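PDB 5CO3: FrnE protein from Deinococcus radiodurans, which probably acts as a cytoplasmic thiol-disulfide oxidoreductase of the DsbA-like, thioredoxin-fold family. Local coordinates for residues C25-G28 and K29-E33; D126-K129 and E130-R134. One frame throughout, in Å; residues are numbered along the deposited sequence.

Interaction 1: C25-G28 and K29-E33; sequences CYIG and KRRFE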
loop_
_atom_site.group_PDB
_atom_site.type_symbol
_atom_site.label_atom_id
_atom_site.label_comp_id
_atom_site.label_asym_id
_atom_site.label_seq_id
_atom_site.Cartn_x
_atom_site.Cartn_y
_atom_site.Cartn_z
ATOM N N CYS A 25 0.937 4.823 -5.083
ATOM C CA CYS A 25 0.383 4.082 -3.957
ATOM C C CYS A 25 -0.273 5.000 -2.932
ATOM O O CYS A 25 -1.267 4.629 -2.313
ATOM C CB CYS A 25 1.472 3.225 -3.302
ATOM S SG CYS A 25 1.889 1.778 -4.279
ATOM N N TYR A 26 0.290 6.188 -2.724
ATOM C CA TYR A 26 -0.315 7.127 -1.794
ATOM C C TYR A 26 -1.628 7.640 -2.404
ATOM O O TYR A 26 -2.665 7.669 -1.738
ATOM C CB TYR A 26 0.642 8.275 -1.491
ATOM C CG TYR A 26 0.489 8.903 -0.134
ATOM C CD1 TYR A 26 -0.586 8.593 0.711
ATOM C CD2 TYR A 26 1.444 9.808 0.324
ATOM C CE1 TYR A 26 -0.711 9.193 1.959
ATOM C CE2 TYR A 26 1.328 10.402 1.559
ATOM C CZ TYR A 26 0.266 10.101 2.369
ATOM O OH TYR A 26 0.169 10.705 3.596
ATOM N N ILE A 27 -1.568 8.022 -3.678
ATOM C CA ILE A 27 -2.767 8.410 -4.427
ATOM C C ILE A 27 -3.837 7.316 -4.355
ATOM O O ILE A 27 -5.014 7.599 -4.087
ATOM C CB ILE A 27 -2.426 8.723 -5.892
ATOM C CG1 ILE A 27 -1.697 10.068 -5.959
ATOM C CG2 ILE A 27 -3.705 8.733 -6.780
ATOM C CD1 ILE A 27 -0.857 10.289 -7.231
ATOM N N GLY A 28 -3.418 6.067 -4.561
ATOM C CA GLY A 28 -4.340 4.943 -4.526
ATOM C C GLY A 28 -4.932 4.694 -3.154
ATOM O O GLY A 28 -6.084 4.253 -3.020
ATOM N N LYS A 29 -4.135 4.959 -2.120
ATOM C CA LYS A 29 -4.615 4.807 -0.757
ATOM C C LYS A 29 -5.737 5.812 -0.495
ATOM O O LYS A 29 -6.764 5.463 0.105
ATOM C CB LYS A 29 -3.474 4.986 0.246
ATOM C CG LYS A 29 -3.852 4.769 1.720
ATOM C CD LYS A 29 -2.605 4.872 2.624
ATOM C CE LYS A 29 -2.866 4.345 4.025
ATOM N NZ LYS A 29 -3.800 5.222 4.792
ATOM N N ARG A 30 -5.551 7.046 -0.952
ATOM C CA ARG A 30 -6.595 8.064 -0.793
ATOM C C ARG A 30 -7.854 7.707 -1.584
ATOM O O ARG A 30 -8.983 7.842 -1.085
ATOM C CB ARG A 30 -6.086 9.446 -1.216
ATOM C CG ARG A 30 -5.124 10.093 -0.201
ATOM C CD ARG A 30 -5.861 10.485 1.085
ATOM N NE ARG A 30 -4.917 10.648 2.187
ATOM C CZ ARG A 30 -4.365 11.805 2.543
ATOM N NH1 ARG A 30 -4.679 12.921 1.905
ATOM N NH2 ARG A 30 -3.495 11.848 3.545
ATOM N N ARG A 31 -7.676 7.244 -2.816
ATOM C CA ARG A 31 -8.841 6.908 -3.644
ATOM C C ARG A 31 -9.595 5.723 -3.067
ATOM O O ARG A 31 -10.828 5.709 -3.091
ATOM C CB ARG A 31 -8.421 6.627 -5.088
ATOM C CG ARG A 31 -7.868 7.870 -5.772
ATOM C CD ARG A 31 -7.459 7.624 -7.198
ATOM N NE ARG A 31 -7.038 8.870 -7.829
ATOM C CZ ARG A 31 -6.673 8.972 -9.103
ATOM N NH1 ARG A 31 -6.680 7.901 -9.882
ATOM N NH2 ARG A 31 -6.307 10.143 -9.598
ATOM N N PHE A 32 -8.869 4.748 -2.521
ATOM C CA PHE A 32 -9.518 3.629 -1.857
ATOM C C PHE A 32 -10.271 4.105 -0.605
ATOM O O PHE A 32 -11.382 3.646 -0.320
ATOM C CB PHE A 32 -8.507 2.540 -1.479
ATOM C CG PHE A 32 -9.116 1.435 -0.651
ATOM C CD1 PHE A 32 -9.934 0.487 -1.242
ATOM C CD2 PHE A 32 -8.898 1.369 0.717
ATOM C CE1 PHE A 32 -10.521 -0.522 -0.484
ATOM C CE2 PHE A 32 -9.477 0.367 1.479
ATOM C CZ PHE A 32 -10.293 -0.583 0.877
ATOM N N GLU A 33 -9.662 5.029 0.136
ATOM C CA GLU A 33 -10.291 5.563 1.343
ATOM C C GLU A 33 -11.571 6.337 0.989
ATOM O O GLU A 33 -12.569 6.255 1.718
ATOM C CB GLU A 33 -9.287 6.423 2.125
ATOM C CG GLU A 33 -8.324 5.564 2.936
ATOM C CD GLU A 33 -7.097 6.306 3.430
ATOM O OE1 GLU A 33 -6.923 7.495 3.091
ATOM O OE2 GLU A 33 -6.294 5.680 4.160
#
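Ile27 and Arg31, one helical turn apart, lie side by side and point the same way, in a van der Waals contact of a methyl with the flat face of a guanidinium. CG2 of Ile27 sits over one face of the Arg31 guanidinium, 3.5 Å from NE and displaced toward the rim. With CG anti to the carbonyl carbon (chi1 -66°), Arg31 is directed to the side where Ile27 lies, and its extended chain carries the guanidinium outward beside it, where NE forms a salt bridge with Glu95 OE2. A branched aliphatic suits position 27, since one methyl can lie under the guanidinium while the residue also packs on Thr91 and Ala92 of helix 78-93. A leucine in place of Arg31 would probably leave Glu95 without this charged partner and the Ile27 methyl without the flat group above it.

Backbone bonds of the i to i+4 kind run through the whole turn. Lys29 N to Cys25 O is 2.9 Å but bent, with the donor well above the carbonyl plane, whereas Phe32 N reaches Gly28 O at 2.9 Å on a straighter path. This is the first part of helix 23-38 in a thioredoxin-type fold, the helix of a beta-alpha-beta unit between strands 12-18 and 45-51. Cys25 is the second cysteine of a CxxC pair at its start, present here without a disulfide.

A second set of charged groups, Lys29, Arg30 and Glu33, lies on another side of the helix. Lys29, bent only at its last torsion (chi4 -69°), gives NZ to Glu33 OE2 at 2.6 Å, on the syn side of the carboxylate; Asp126 and Glu130 are further salt-bridge partners. In the conformer described, one of two for Arg30, its guanidinium runs alongside Tyr26, the planes 76° apart. Both polar ends converge on Glu130, and Arg30 also reaches Glu95 O.

Interaction 2: D126-K129 and E130-R134; sequences DAMK and ERLLR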
loop_
_atom_site.group_PDB
_atom_site.type_symbol
_atom_site.label_atom_id
_atom_site.label_comp_id
_atom_site.label_asym_id
_atom_site.label_seq_id
_atom_site.Cartn_x
_atom_site.Cartn_y
_atom_site.Cartn_z
ATOM N N ASP A 126 -2.146 0.280 8.997
ATOM C CA ASP A 126 -2.526 1.339 8.086
ATOM C C ASP A 126 -1.918 2.672 8.508
ATOM O O ASP A 126 -1.426 3.414 7.663
ATOM C CB ASP A 126 -4.043 1.468 7.985
ATOM C CG ASP A 126 -4.461 2.421 6.863
ATOM O OD1 ASP A 126 -4.524 3.643 7.103
ATOM O OD2 ASP A 126 -4.686 1.947 5.730
ATOM N N ALA A 127 -1.930 2.971 9.806
ATOM C CA ALA A 127 -1.344 4.228 10.276
ATOM C C ALA A 127 0.170 4.292 10.020
ATOM O O ALA A 127 0.699 5.345 9.691
ATOM C CB ALA A 127 -1.635 4.423 11.751
ATOM N N MET A 128 0.856 3.163 10.182
ATOM C CA MET A 128 2.290 3.104 9.883
ATOM C C MET A 128 2.534 3.317 8.396
ATOM O O MET A 128 3.434 4.067 8.018
ATOM C CB MET A 128 2.891 1.769 10.319
ATOM C CG MET A 128 4.423 1.786 10.418
ATOM S SD MET A 128 5.038 2.887 11.725
ATOM C CE MET A 128 5.606 4.299 10.802
ATOM N N LYS A 129 1.726 2.658 7.559
ATOM C CA LYS A 129 1.856 2.797 6.108
ATOM C C LYS A 129 1.667 4.259 5.719
ATOM O O LYS A 129 2.475 4.831 4.989
ATOM C CB LYS A 129 0.845 1.906 5.369
ATOM C CG LYS A 129 0.797 2.144 3.862
ATOM C CD LYS A 129 2.004 1.544 3.149
ATOM C CE LYS A 129 1.897 1.734 1.646
ATOM N NZ LYS A 129 3.042 1.126 0.907
ATOM N N GLU A 130 0.595 4.854 6.228
ATOM C CA GLU A 130 0.289 6.262 6.001
ATOM C C GLU A 130 1.459 7.183 6.384
ATOM O O GLU A 130 1.869 8.040 5.596
ATOM C CB GLU A 130 -0.969 6.637 6.792
ATOM C CG GLU A 130 -1.305 8.120 6.801
ATOM C CD GLU A 130 -1.949 8.578 5.503
ATOM O OE1 GLU A 130 -2.498 7.729 4.768
ATOM O OE2 GLU A 130 -1.904 9.787 5.217
ATOM N N ARG A 131 1.996 6.982 7.589
ATOM C CA ARG A 131 3.101 7.792 8.095
ATOM C C ARG A 131 4.323 7.693 7.206
ATOM O O ARG A 131 4.957 8.703 6.913
ATOM C CB ARG A 131 3.475 7.364 9.513
ATOM C CG ARG A 131 4.489 8.311 10.172
ATOM C CD ARG A 131 3.860 9.692 10.358
ATOM N NE ARG A 131 4.811 10.756 10.700
ATOM C CZ ARG A 131 5.503 11.467 9.810
ATOM N NH1 ARG A 131 5.404 11.201 8.505
ATOM N NH2 ARG A 131 6.311 12.431 10.224
ATOM N N LEU A 132 4.649 6.472 6.776
ATOM C CA LEU A 132 5.794 6.253 5.898
ATOM C C LEU A 132 5.597 6.897 4.522
ATOM O O LEU A 132 6.517 7.505 3.985
ATOM C CB LEU A 132 6.078 4.752 5.756
ATOM C CG LEU A 132 6.736 4.220 7.022
ATOM C CD1 LEU A 132 6.563 2.714 7.106
ATOM C CD2 LEU A 132 8.235 4.609 7.054
ATOM N N LEU A 133 4.393 6.785 3.969
ATOM C CA LEU A 133 4.126 7.412 2.677
ATOM C C LEU A 133 4.332 8.927 2.756
ATOM O O LEU A 133 4.937 9.530 1.867
ATOM C CB LEU A 133 2.699 7.077 2.198
ATOM C CG LEU A 133 2.519 5.619 1.747
ATOM C CD1 LEU A 133 1.023 5.275 1.612
ATOM C CD2 LEU A 133 3.259 5.386 0.426
ATOM N N ARG A 134 3.839 9.535 3.832
ATOM C CA ARG A 134 4.004 10.967 4.032
ATOM C C ARG A 134 5.480 11.337 4.226
ATOM O O ARG A 134 5.981 12.303 3.646
ATOM C CB ARG A 134 3.166 11.433 5.229
ATOM C CG ARG A 134 3.171 12.941 5.447
ATOM C CD ARG A 134 2.293 13.330 6.639
ATOM N NE ARG A 134 3.096 13.897 7.717
ATOM C CZ ARG A 134 2.939 13.626 9.011
ATOM N NH1 ARG A 134 1.990 12.784 9.420
ATOM N NH2 ARG A 134 3.734 14.204 9.901
#
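Lys129 folds its aliphatic chain against Leu133, one turn further on. Its CG stands anti to the backbone N and the chain then bends at chi2 (75°), which carries CE to 3.6 Å from Leu133 CD1. Beyond the bend the chain is straight, and the ammonium group goes on to Ser18 OG and a glycerol probably from the crystallisation liquor. A lysine suits this buried place because its methylenes can pack on a leucine while its far end still finds polar partners.

Met128 uses flexibility differently. Bends at chi2 and chi3 carry its methyl forward over the next turn, so that CE lies 3.9 Å from both Leu132 CG and Arg131 CB. Leu132 and Leu133 each hold CG anti to their own carbonyl carbon, and each CG comes near a carbonyl oxygen of the preceding turn: Leu133 CG is 3.3 Å from Lys129 O.

Regular helical bonds link the two segments, among them Glu130 N to Asp126 O at 2.9 Å with an N-H...O angle of 170°. Glu130 bends at chi2 and sends its carboxylate toward Lys29 of helix 23-38.

Such a division of side chains belongs to a helix with several buried side chains, packed between other helices of a DsbA-like thioredoxin domain: Met128 and Leu132 face helices 110-121 and 146-156, while Leu133 and Glu130 face the CxxC-bearing helix.

From the N terminus, strand 12-18 leads into helix 23-38, whose early turns hold interaction 1; interaction 2 follows in series on helix 125-137. Each lies within a single continuous stretch and closes only a helical turn, and the two neither nest nor cross. The long-range closure is between them: their centres are 12 Å apart, and the two helices touch directly. Beside the polar links that join them, the ring of Tyr26 packs on Leu133, with Tyr26 CD2 3.5 Å from Leu133 CB. Together they tie the thioredoxin-type beta-alpha-beta unit to the helical part of the domain.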